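Local structure of 3-oxo-tetronate kinase (Salmonella typhimurium, 3DQQ) at residues I18-F21 / L22-G26; N134-L137 / A138-G141; L286-E289 / T290-A293; S187-Q191 / E192-Y196; P57-E60 / A61-S65. The protein probably uses ATP to phosphorylate 3-oxo-tetronate to 3-oxo-tetronate 4-phosphate, as a member of the four-carbon acid sugar kinase family. One frame throughout, in Å; residues are numbered along the deposited sequence.

How the interactions relate
From the N terminus the contacts follow one another in series, interaction 1, 5, 2, 4 and then 3. Each is a local one within continuous chain, so none closes a long loop, nests or crosses. Interactions 1 and 4 end helices 12-24 and 179-191, interactions 5 and 3 begin helices 58-74 and 288-304, and interaction 2 turns the chain after strand 135-136. Interactions 1, 5, 2 and 4 lie in the sugar-binding N-terminal domain and interaction 3 in the nucleotide-binding C-terminal one. Interactions 2 and 3 are about 34 Å apart at their nearest atoms within the chain, yet E139 packs on L286 of the second subunit, joining these two regions across the dimer.

Interaction 1. Residues I18-F21 / L22-G26; sequences IASF and LVENG
The amide of N25 stands at the edge of the F21 ring, near the ring plane, with ND2 4.3 Å from F21 CD2. Its main business is with the F21 carbonyl: ND2 gives F21 O a hydrogen bond of 2.8 Å that is almost straight, at 171°. The acceptor lies practically in the amide plane, while the donor is tilted only modestly from the carbonyl plane. N25 carries CG beside its own backbone N (chi1 -70°), which folds the amide back over the last turn. The backbone N of N25 adds only a weak bond to the same F21 O, so the side chain takes over much of the gripping where the regular pattern fades. The amide's OD1 is hydrogen-bonded to R232 NE of helix 224-235, and M228 of the same helix packs on the F21 side chain. One residue earlier, S20 O receives the N-H of E24 at 2.8 Å. The glutamate bends at chi2, which lays its CG alongside S20 O. A water links the two side chains, 2.8 Å from S20 OG and 2.7 Å from E24 OE2, while E24 OE1 forms a salt bridge with R243. The apolar flank of I18, A19, L22 and V23 is buried against strands 46-50, 29-33 and 376-382. Beyond the last turn G26 takes a positive phi of 101° and sends its N-H to V23 O (3.1 Å), and the next residue's N reaches L22 O: a Schellman motif ending helix 12-24.

Interaction 2. Residues N134-L137 / A138-G141; sequences NHLL and AESG
Two overlapping beta turns carry the chain off strand 135-136, joining L136 to E139 and L137 to S140. In the first, E139 N donates to L136 O at 2.7 Å, coming from above the carbonyl plane and not along a lone pair. In the second, L137 O is held twice by one residue. S140 OG gives it a bond of 2.6 Å, tilted 21° from the carbonyl plane, and S140 N reaches it at 3.1 Å from well above that plane. The hydroxyl sits between its own backbone N and carbonyl carbon (chi1 73°), which turns it back onto L137. S140 OG also bonds to M142 N, in the manner of an ST turn, so the hydroxyl links L137 O to the backbone of M142. The strand that feeds this corner is an outer one of the three-stranded antiparallel sheet 123-126, 129-132 and 135-136, and L137 pairs through its backbone with L130. L136 and E139 then run side by side, pointing the same way, with L136 CD1 4.1 Å from E139 OE2. L136 packs on Y129 and F131, and the buried L137 on M142 and M150. H135 CB lies 3.9 Å from E139 O. Both H135 and E139 face the second subunit, H135 packing on A283 and E139 on L286 of that chain.

Interaction 3. Residues L286-E289 / T290-A293; sequences LSSE and TREA
S287 OG, at the N-cap of helix 288-304, is engaged by T290 twice. The hydroxyl of T290 donates to it at 3.1 Å, and T290 N adds a weak capping bond of 3.4 Å. The serine oxygen in turn gives a weak bond to E289 OE1, whose side chain doubles back through its bend at chi2 (64°). A carboxylate next to a helix start would probably be favoured by the positive end of the helix dipole. The carbonyl of S287 is used differently. R291 N binds its O at 2.8 Å, and the arginine chain, bent at chi3, brings its guanidinium over that same oxygen, which stands 3.6 Å above the plane and over its centre. One residue on, S288 O accepts from E292 N at 2.7 Å, and the E292 side chain runs past it with CG 3.5 Å from S288 O. A weak bond from R291 NE to C285 O ties the arginine to the incoming loop. L286 lies at the subunit interface. The helix lies between strands 277-279 and 312-314 in sequence, and R291 leans on A340 and L344 of the neighbouring helix 336-351.

Interaction 4. Residues S187-Q191 / E192-Y196; sequences SRLQQ and EGYRY
L189 and Y194 make the close-packed part of this helix end, while R188 and E192 form its loose, solvent-facing side. L189 CD2 rests 3.8 Å from both CD2 and CE2 of Y194, the two side chains crossing at a slant. The L189 carbonyl lies at the edge of the tyrosine ring, in its plane, with O 3.4 Å from Y194 CD2. L189 also packs on F111 and I170, and R166 makes a cation-pi contact with the Y194 ring. On the exposed side R188 and E192 run alongside one another, yet their charged ends do not meet: E192 OE2 stays 5.4 Å from R188 NE and approaches R188 CG instead, at 3.5 Å. The arginine bends away at chi3 (-44°), so any attraction between the two charges is probably weak. E192 N still closes a regular helical bond to R188 O at 2.9 Å. Then the chain leaves the helix. G193 adopts a positive phi of 87° and donates to Q190 O at 2.9 Å, from above the carbonyl plane, while Y194 N reaches back to L189 O at 3.1 Å. This pair of bonds defines the Schellman motif that ends helix 179-191 and leads into strand 196-199.

Interaction 5. Residues P57-E60 / A61-S65; sequences PAQE and AIKQS
A58 O accepts from I62 N at 2.8 Å in a nearly straight bond (168°), the shortest of four successive backbone bonds that set up the first turns of helix 58-74. P57 occupies the N-cap position, and its carbonyl takes the N-H of A61, the donor lying in the carbonyl plane. Q59 O binds K63 N and E60 O binds Q64 N, each at 3.0 Å, both donors tilted from the carbonyl planes. Outward from this backbone ladder, the side chains of Q59 and K63 cross at the exposed surface. Q59 sets CG anti to its N (chi1 -160°) and then bends at chi2, which swings the amide up the helix until NE2 is 3.4 Å from K63 CE. The lysine, bent at chi2 and chi4, passes the amide with its aliphatic part. I62 sends CD1 back along the helix, 3.5 Å from A58 O and 3.9 Å from Q59 OE1. The inner side of the turn meets other parts of the same domain: A58 and A61 pack on N95, while A61 packs on V99, and I62 on P98 and A102, of helix 96-106. A61 O is gripped twice by S65, whose N and OG arrive from opposite faces of the carbonyl plane, OG at 2.7 Å.

Interaction 1. Residues I18-F21 / L22-G26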
loop_
_atom_site.group_PDB
_atom_site.type_symbol
_atom_site.label_atom_id
_atom_site.label_comp_id
_atom_site.label_asym_id
_atom_site.label_seq_id
_atom_site.Cartn_x
_atom_site.Cartn_y
_atom_site.Cartn_z
ATOM N N ILE A 18 17.085 -4.240 18.765
ATOM C CA ILE A 18 17.626 -4.401 20.091
ATOM C C ILE A 18 19.113 -4.722 20.025
ATOM O O ILE A 18 19.902 -4.166 20.799
ATOM C CB ILE A 18 16.818 -5.413 20.942
ATOM C CG1 ILE A 18 17.300 -5.364 22.394
ATOM C CG2 ILE A 18 16.886 -6.814 20.386
ATOM C CD1 ILE A 18 16.421 -6.133 23.397
ATOM N N ALA A 19 19.534 -5.570 19.094
ATOM C CA ALA A 19 20.975 -5.903 18.996
ATOM C C ALA A 19 21.793 -4.667 18.718
ATOM O O ALA A 19 22.909 -4.514 19.175
ATOM C CB ALA A 19 21.243 -6.929 17.940
ATOM N N SER A 20 21.223 -3.758 17.973
ATOM C CA SER A 20 21.959 -2.595 17.650
ATOM C C SER A 20 22.111 -1.704 18.865
ATOM O O SER A 20 23.151 -1.124 19.053
ATOM C CB SER A 20 21.276 -1.851 16.533
ATOM O OG SER A 20 22.008 -0.669 16.287
ATOM N N PHE A 21 21.068 -1.589 19.686
ATOM C CA PHE A 21 21.174 -0.806 20.916
ATOM C C PHE A 21 22.203 -1.398 21.846
ATOM O O PHE A 21 22.932 -0.658 22.496
ATOM C CB PHE A 21 19.839 -0.684 21.650
ATOM C CG PHE A 21 18.970 0.381 21.108
ATOM C CD1 PHE A 21 18.028 0.107 20.145
ATOM C CD2 PHE A 21 19.118 1.674 21.521
ATOM C CE1 PHE A 21 17.253 1.124 19.587
ATOM C CE2 PHE A 21 18.334 2.692 20.980
ATOM C CZ PHE A 21 17.420 2.413 20.008
ATOM N N LEU A 22 22.299 -2.721 21.918
ATOM C CA LEU A 22 23.327 -3.302 22.805
ATOM C C LEU A 22 24.721 -2.923 22.304
ATOM O O LEU A 22 25.575 -2.474 23.082
ATOM C CB LEU A 22 23.172 -4.813 22.956
ATOM C CG LEU A 22 21.853 -5.319 23.562
ATOM C CD1 LEU A 22 21.789 -6.854 23.464
ATOM C CD2 LEU A 22 21.674 -4.816 24.983
ATOM N N VAL A 23 24.935 -3.032 20.997
ATOM C CA VAL A 23 26.248 -2.708 20.444
ATOM C C VAL A 23 26.565 -1.229 20.576
ATOM O O VAL A 23 27.653 -0.859 20.970
ATOM C CB VAL A 23 26.398 -3.190 18.997
ATOM C CG1 VAL A 23 27.666 -2.622 18.385
ATOM C CG2 VAL A 23 26.380 -4.740 18.972
ATOM N N GLU A 24 25.603 -0.380 20.285
ATOM C CA GLU A 24 25.805 1.070 20.435
ATOM C C GLU A 24 26.063 1.477 21.869
ATOM O O GLU A 24 26.555 2.559 22.105
ATOM C CB GLU A 24 24.625 1.865 19.886
ATOM C CG GLU A 24 24.437 1.633 18.368
ATOM C CD GLU A 24 25.664 2.057 17.543
ATOM O OE1 GLU A 24 26.065 3.230 17.716
ATOM O OE2 GLU A 24 26.221 1.244 16.752
ATOM N N ASN A 25 25.750 0.623 22.827
ATOM C CA ASN A 25 26.002 0.970 24.206
ATOM C C ASN A 25 26.998 0.037 24.831
ATOM O O ASN A 25 27.004 -0.117 26.043
ATOM C CB ASN A 25 24.692 0.981 24.967
ATOM C CG ASN A 25 23.815 2.128 24.563
ATOM O OD1 ASN A 25 23.968 3.193 25.091
ATOM N ND2 ASN A 25 22.917 1.933 23.618
ATOM N N GLY A 26 27.840 -0.584 24.003
ATOM C CA GLY A 26 29.078 -1.253 24.450
ATOM C C GLY A 26 29.086 -2.767 24.594
ATOM O O GLY A 26 30.056 -3.340 25.073
HETATM O O HOH W 1 24.793 -0.914 16.048
#

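Interaction 2. Residues N134-L137 / A138-G141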
loop_
_atom_site.group_PDB
_atom_site.type_symbol
_atom_site.label_atom_id
_atom_site.label_comp_id
_atom_site.label_asym_id
_atom_site.label_seq_id
_atom_site.Cartn_x
_atom_site.Cartn_y
_atom_site.Cartn_z
ATOM N N ASN A 134 2.271 11.885 20.767
ATOM C CA ASN A 134 1.526 12.714 21.669
ATOM C C ASN A 134 0.168 12.212 22.050
ATOM O O ASN A 134 -0.574 12.893 22.655
ATOM C CB ASN A 134 1.455 14.134 21.149
ATOM C CG ASN A 134 1.019 14.210 19.740
ATOM O OD1 ASN A 134 1.169 13.277 18.997
ATOM N ND2 ASN A 134 0.460 15.326 19.361
ATOM N N HIS A 135 -0.141 10.995 21.693
ATOM C CA HIS A 135 -1.425 10.413 21.976
ATOM C C HIS A 135 -1.302 9.036 22.589
ATOM O O HIS A 135 -0.312 8.333 22.358
ATOM C CB HIS A 135 -2.191 10.292 20.685
ATOM C CG HIS A 135 -2.388 11.599 19.982
ATOM N ND1 HIS A 135 -3.293 12.553 20.415
ATOM C CD2 HIS A 135 -1.783 12.120 18.890
ATOM C CE1 HIS A 135 -3.231 13.608 19.622
ATOM N NE2 HIS A 135 -2.327 13.366 18.686
ATOM N N LEU A 136 -2.312 8.658 23.377
ATOM C CA LEU A 136 -2.486 7.267 23.832
ATOM C C LEU A 136 -2.480 6.278 22.664
ATOM O O LEU A 136 -3.012 6.572 21.591
ATOM C CB LEU A 136 -3.801 7.114 24.602
ATOM C CG LEU A 136 -3.943 7.757 25.984
ATOM C CD1 LEU A 136 -5.412 7.726 26.352
ATOM C CD2 LEU A 136 -3.071 7.075 27.065
ATOM N N LEU A 137 -1.864 5.122 22.877
ATOM C CA LEU A 137 -1.898 4.010 21.929
ATOM C C LEU A 137 -3.181 3.935 21.138
ATOM O O LEU A 137 -3.151 3.876 19.913
ATOM C CB LEU A 137 -1.825 2.672 22.666
ATOM C CG LEU A 137 -0.984 1.510 22.126
ATOM C CD1 LEU A 137 -1.569 0.204 22.626
ATOM C CD2 LEU A 137 -0.797 1.506 20.669
ATOM N N ALA A 138 -4.307 3.910 21.848
ATOM C CA ALA A 138 -5.554 3.597 21.209
ATOM C C ALA A 138 -6.083 4.794 20.427
ATOM O O ALA A 138 -7.037 4.657 19.695
ATOM C CB ALA A 138 -6.568 3.098 22.212
ATOM N N GLU A 139 -5.448 5.951 20.527
ATOM C CA GLU A 139 -5.854 7.102 19.726
ATOM C C GLU A 139 -4.779 7.431 18.707
ATOM O O GLU A 139 -4.690 8.579 18.251
ATOM C CB GLU A 139 -6.108 8.348 20.626
ATOM C CG GLU A 139 -6.918 8.037 21.870
ATOM C CD GLU A 139 -7.282 9.244 22.738
ATOM O OE1 GLU A 139 -6.706 10.348 22.608
ATOM O OE2 GLU A 139 -8.169 9.052 23.592
ATOM N N SER A 140 -3.955 6.455 18.369
ATOM C CA SER A 140 -2.880 6.611 17.377
ATOM C C SER A 140 -3.155 5.700 16.232
ATOM O O SER A 140 -4.131 4.954 16.257
ATOM C CB SER A 140 -1.522 6.200 17.993
ATOM O OG SER A 140 -1.422 4.768 18.145
ATOM N N GLY A 141 -2.253 5.687 15.255
ATOM C CA GLY A 141 -2.390 4.765 14.093
ATOM C C GLY A 141 -2.657 3.294 14.460
ATOM O O GLY A 141 -3.484 2.594 13.820
#

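Interaction 3. Residues L286-E289 / T290-A293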
loop_
_atom_site.group_PDB
_atom_site.type_symbol
_atom_site.label_atom_id
_atom_site.label_comp_id
_atom_site.label_asym_id
_atom_site.label_seq_id
_atom_site.Cartn_x
_atom_site.Cartn_y
_atom_site.Cartn_z
ATOM N N LEU A 286 9.414 -14.867 -15.273
ATOM C CA LEU A 286 8.189 -15.631 -15.250
ATOM C C LEU A 286 8.398 -17.137 -15.271
ATOM O O LEU A 286 7.443 -17.841 -15.071
ATOM C CB LEU A 286 7.305 -15.216 -16.423
ATOM C CG LEU A 286 6.320 -14.051 -16.249
ATOM C CD1 LEU A 286 6.590 -13.059 -15.050
ATOM C CD2 LEU A 286 6.229 -13.381 -17.611
ATOM N N SER A 287 9.595 -17.656 -15.533
ATOM C CA SER A 287 9.845 -19.092 -15.307
ATOM C C SER A 287 11.210 -19.391 -14.718
ATOM O O SER A 287 12.044 -18.503 -14.580
ATOM C CB SER A 287 9.706 -19.864 -16.603
ATOM O OG SER A 287 10.769 -19.576 -17.472
ATOM N N SER A 288 11.436 -20.657 -14.390
ATOM C CA SER A 288 12.725 -21.121 -13.884
ATOM C C SER A 288 13.892 -20.846 -14.785
ATOM O O SER A 288 14.920 -20.334 -14.348
ATOM C CB SER A 288 12.678 -22.619 -13.735
ATOM O OG SER A 288 11.945 -22.884 -12.589
ATOM N N GLU A 289 13.737 -21.245 -16.038
ATOM C CA GLU A 289 14.855 -21.289 -16.952
ATOM C C GLU A 289 15.168 -19.854 -17.245
ATOM O O GLU A 289 16.330 -19.450 -17.295
ATOM C CB GLU A 289 14.529 -22.029 -18.264
ATOM C CG GLU A 289 14.134 -23.500 -18.142
ATOM C CD GLU A 289 12.796 -23.730 -17.353
ATOM O OE1 GLU A 289 12.017 -22.760 -17.016
ATOM O OE2 GLU A 289 12.538 -24.929 -17.050
ATOM N N THR A 290 14.130 -19.062 -17.410
ATOM C CA THR A 290 14.377 -17.677 -17.690
ATOM C C THR A 290 14.973 -17.040 -16.460
ATOM O O THR A 290 15.986 -16.379 -16.550
ATOM C CB THR A 290 13.140 -16.965 -18.204
ATOM O OG1 THR A 290 12.585 -17.770 -19.228
ATOM C CG2 THR A 290 13.527 -15.649 -18.829
ATOM N N ARG A 291 14.419 -17.296 -15.299
ATOM C CA ARG A 291 15.050 -16.746 -14.089
ATOM C C ARG A 291 16.527 -17.110 -13.953
ATOM O O ARG A 291 17.357 -16.279 -13.630
ATOM C CB ARG A 291 14.339 -17.219 -12.836
ATOM C CG ARG A 291 13.335 -16.299 -12.351
ATOM C CD ARG A 291 12.843 -16.729 -10.985
ATOM N NE ARG A 291 11.436 -17.019 -11.148
ATOM C CZ ARG A 291 10.904 -18.223 -11.146
ATOM N NH1 ARG A 291 11.634 -19.298 -10.904
ATOM N NH2 ARG A 291 9.613 -18.340 -11.354
ATOM N N GLU A 292 16.833 -18.375 -14.172
ATOM C CA GLU A 292 18.176 -18.845 -14.014
ATOM C C GLU A 292 19.124 -18.111 -14.937
ATOM O O GLU A 292 20.143 -17.585 -14.500
ATOM C CB GLU A 292 18.214 -20.340 -14.222
ATOM C CG GLU A 292 18.021 -21.129 -12.885
ATOM C CD GLU A 292 17.345 -22.527 -13.071
ATOM O OE1 GLU A 292 17.819 -23.336 -13.944
ATOM O OE2 GLU A 292 16.332 -22.796 -12.346
ATOM N N ALA A 293 18.766 -18.017 -16.209
ATOM C CA ALA A 293 19.606 -17.300 -17.156
ATOM C C ALA A 293 19.701 -15.801 -16.813
ATOM O O ALA A 293 20.797 -15.229 -16.879
ATOM C CB ALA A 293 19.116 -17.517 -18.532
#

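Interaction 4. Residues S187-Q191 / E192-Y196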
loop_
_atom_site.group_PDB
_atom_site.type_symbol
_atom_site.label_atom_id
_atom_site.label_comp_id
_atom_site.label_asym_id
_atom_site.label_seq_id
_atom_site.Cartn_x
_atom_site.Cartn_y
_atom_site.Cartn_z
ATOM N N SER A 187 9.495 -4.862 45.139
ATOM C CA SER A 187 9.237 -5.833 46.206
ATOM C C SER A 187 7.840 -5.749 46.715
ATOM O O SER A 187 7.222 -6.742 47.006
ATOM C CB SER A 187 10.093 -5.549 47.401
ATOM O OG SER A 187 11.467 -5.608 47.087
ATOM N N ARG A 188 7.342 -4.552 46.863
ATOM C CA ARG A 188 6.022 -4.399 47.407
ATOM C C ARG A 188 4.930 -5.008 46.498
ATOM O O ARG A 188 3.985 -5.669 46.983
ATOM C CB ARG A 188 5.768 -2.929 47.628
ATOM C CG ARG A 188 4.778 -2.676 48.715
ATOM C CD ARG A 188 4.586 -1.134 49.036
ATOM N NE ARG A 188 5.845 -0.330 49.121
ATOM C CZ ARG A 188 6.231 0.575 48.208
ATOM N NH1 ARG A 188 5.485 0.795 47.102
ATOM N NH2 ARG A 188 7.370 1.244 48.375
ATOM N N LEU A 189 5.068 -4.797 45.185
ATOM C CA LEU A 189 4.151 -5.406 44.246
ATOM C C LEU A 189 4.194 -6.930 44.394
ATOM O O LEU A 189 3.198 -7.643 44.358
ATOM C CB LEU A 189 4.483 -4.982 42.816
ATOM C CG LEU A 189 4.214 -3.500 42.534
ATOM C CD1 LEU A 189 4.599 -3.130 41.141
ATOM C CD2 LEU A 189 2.771 -3.187 42.767
ATOM N N GLN A 190 5.370 -7.436 44.600
ATOM C CA GLN A 190 5.509 -8.852 44.637
ATOM C C GLN A 190 4.864 -9.444 45.882
ATOM O O GLN A 190 4.166 -10.428 45.755
ATOM C CB GLN A 190 6.968 -9.164 44.598
ATOM C CG GLN A 190 7.274 -10.555 44.272
ATOM C CD GLN A 190 8.733 -10.679 43.939
ATOM O OE1 GLN A 190 9.461 -9.633 43.837
ATOM N NE2 GLN A 190 9.183 -11.935 43.716
ATOM N N GLN A 191 5.113 -8.844 47.062
ATOM C CA GLN A 191 4.442 -9.200 48.323
ATOM C C GLN A 191 2.905 -9.082 48.176
ATOM O O GLN A 191 2.155 -9.887 48.710
ATOM C CB GLN A 191 4.908 -8.289 49.475
ATOM C CG GLN A 191 6.275 -8.641 50.208
ATOM C CD GLN A 191 7.101 -7.341 50.778
ATOM O OE1 GLN A 191 6.557 -6.197 51.017
ATOM N NE2 GLN A 191 8.424 -7.560 50.972
ATOM N N GLU A 192 2.426 -8.080 47.445
ATOM C CA GLU A 192 0.997 -7.984 47.206
ATOM C C GLU A 192 0.446 -9.052 46.233
ATOM O O GLU A 192 -0.739 -9.044 45.967
ATOM C CB GLU A 192 0.624 -6.585 46.708
ATOM C CG GLU A 192 0.825 -5.493 47.752
ATOM C CD GLU A 192 0.713 -4.053 47.202
ATOM O OE1 GLU A 192 -0.089 -3.816 46.262
ATOM O OE2 GLU A 192 1.416 -3.143 47.735
ATOM N N GLY A 193 1.279 -9.942 45.679
ATOM C CA GLY A 193 0.810 -10.933 44.693
ATOM C C GLY A 193 0.738 -10.601 43.191
ATOM O O GLY A 193 0.192 -11.385 42.400
ATOM N N TYR A 194 1.269 -9.466 42.747
ATOM C CA TYR A 194 1.363 -9.258 41.293
ATOM C C TYR A 194 2.414 -10.198 40.680
ATOM O O TYR A 194 3.441 -10.396 41.284
ATOM C CB TYR A 194 1.739 -7.827 41.015
ATOM C CG TYR A 194 0.683 -6.870 41.394
ATOM C CD1 TYR A 194 -0.277 -6.509 40.478
ATOM C CD2 TYR A 194 0.633 -6.304 42.662
ATOM C CE1 TYR A 194 -1.253 -5.625 40.796
ATOM C CE2 TYR A 194 -0.350 -5.418 42.992
ATOM C CZ TYR A 194 -1.286 -5.101 42.047
ATOM O OH TYR A 194 -2.283 -4.230 42.294
ATOM N N ARG A 195 2.118 -10.810 39.529
ATOM C CA ARG A 195 3.130 -11.508 38.716
ATOM C C ARG A 195 4.012 -10.583 37.905
ATOM O O ARG A 195 5.078 -11.009 37.487
ATOM C CB ARG A 195 2.508 -12.282 37.566
ATOM C CG ARG A 195 1.886 -13.548 37.801
ATOM C CD ARG A 195 2.798 -14.654 37.547
ATOM N NE ARG A 195 2.710 -15.429 36.321
ATOM C CZ ARG A 195 3.454 -16.545 36.245
ATOM N NH1 ARG A 195 4.179 -16.916 37.288
ATOM N NH2 ARG A 195 3.516 -17.319 35.180
ATOM N N TYR A 196 3.475 -9.435 37.490
ATOM C CA TYR A 196 4.196 -8.562 36.588
ATOM C C TYR A 196 4.057 -7.113 37.011
ATOM O O TYR A 196 3.121 -6.746 37.742
ATOM C CB TYR A 196 3.706 -8.680 35.142
ATOM C CG TYR A 196 2.948 -9.930 34.790
ATOM C CD1 TYR A 196 3.596 -11.059 34.340
ATOM C CD2 TYR A 196 1.551 -9.971 34.884
ATOM C CE1 TYR A 196 2.880 -12.206 34.005
ATOM C CE2 TYR A 196 0.824 -11.140 34.560
ATOM C CZ TYR A 196 1.493 -12.255 34.130
ATOM O OH TYR A 196 0.774 -13.398 33.805
#

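Interaction 5. Residues P57-E60 / A61-S65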
loop_
_atom_site.group_PDB
_atom_site.type_symbol
_atom_site.label_atom_id
_atom_site.label_comp_id
_atom_site.label_asym_id
_atom_site.label_seq_id
_atom_site.Cartn_x
_atom_site.Cartn_y
_atom_site.Cartn_z
ATOM N N PRO A 57 0.168 -18.819 16.243
ATOM C CA PRO A 57 -0.543 -19.301 17.412
ATOM C C PRO A 57 0.339 -19.337 18.667
ATOM O O PRO A 57 1.567 -19.588 18.568
ATOM C CB PRO A 57 -0.941 -20.737 17.030
ATOM C CG PRO A 57 -0.879 -20.784 15.556
ATOM C CD PRO A 57 0.136 -19.777 15.126
ATOM N N ALA A 58 -0.302 -19.142 19.826
ATOM C CA ALA A 58 0.356 -19.064 21.095
ATOM C C ALA A 58 1.222 -20.277 21.315
ATOM O O ALA A 58 2.374 -20.152 21.754
ATOM C CB ALA A 58 -0.659 -18.945 22.198
ATOM N N GLN A 59 0.694 -21.448 20.995
ATOM C CA GLN A 59 1.460 -22.673 21.244
ATOM C C GLN A 59 2.778 -22.744 20.463
ATOM O O GLN A 59 3.788 -23.224 20.960
ATOM C CB GLN A 59 0.626 -23.922 20.985
ATOM C CG GLN A 59 1.170 -25.162 21.662
ATOM C CD GLN A 59 1.467 -24.989 23.211
ATOM O OE1 GLN A 59 0.729 -24.259 23.946
ATOM N NE2 GLN A 59 2.560 -25.682 23.696
ATOM N N GLU A 60 2.784 -22.243 19.251
ATOM C CA GLU A 60 3.989 -22.261 18.456
ATOM C C GLU A 60 4.945 -21.254 19.077
ATOM O O GLU A 60 6.147 -21.476 19.095
ATOM C CB GLU A 60 3.642 -21.891 17.012
ATOM C CG GLU A 60 4.774 -22.013 15.988
ATOM C CD GLU A 60 4.412 -21.432 14.541
ATOM O OE1 GLU A 60 3.196 -21.361 14.130
ATOM O OE2 GLU A 60 5.377 -21.047 13.809
ATOM N N ALA A 61 4.398 -20.150 19.597
ATOM C CA ALA A 61 5.231 -19.097 20.142
ATOM C C ALA A 61 5.895 -19.605 21.438
ATOM O O ALA A 61 7.113 -19.435 21.627
ATOM C CB ALA A 61 4.424 -17.817 20.366
ATOM N N ILE A 62 5.112 -20.271 22.288
ATOM C CA ILE A 62 5.644 -20.868 23.492
ATOM C C ILE A 62 6.724 -21.890 23.139
ATOM O O ILE A 62 7.822 -21.822 23.686
ATOM C CB ILE A 62 4.561 -21.535 24.362
ATOM C CG1 ILE A 62 3.626 -20.439 24.948
ATOM C CG2 ILE A 62 5.230 -22.354 25.450
ATOM C CD1 ILE A 62 2.183 -20.823 25.192
ATOM N N LYS A 63 6.455 -22.793 22.198
ATOM C CA LYS A 63 7.429 -23.842 21.912
ATOM C C LYS A 63 8.750 -23.307 21.371
ATOM O O LYS A 63 9.809 -23.671 21.860
ATOM C CB LYS A 63 6.843 -24.878 20.964
ATOM C CG LYS A 63 5.707 -25.692 21.590
ATOM C CD LYS A 63 6.145 -27.120 21.993
ATOM C CE LYS A 63 5.211 -27.766 23.069
ATOM N NZ LYS A 63 5.731 -27.582 24.505
ATOM N N GLN A 64 8.668 -22.426 20.381
ATOM C CA GLN A 64 9.856 -21.758 19.851
ATOM C C GLN A 64 10.597 -21.013 20.948
ATOM O O GLN A 64 11.824 -21.108 21.037
ATOM C CB GLN A 64 9.495 -20.750 18.763
ATOM C CG GLN A 64 9.074 -21.301 17.393
ATOM C CD GLN A 64 10.097 -22.235 16.917
ATOM O OE1 GLN A 64 10.071 -23.421 17.313
ATOM N NE2 GLN A 64 11.086 -21.729 16.126
ATOM N N SER A 65 9.867 -20.291 21.802
ATOM C CA SER A 65 10.547 -19.498 22.828
ATOM C C SER A 65 11.271 -20.354 23.879
ATOM O O SER A 65 12.406 -20.066 24.267
ATOM C CB SER A 65 9.563 -18.562 23.503
ATOM O OG SER A 65 8.961 -17.702 22.555
#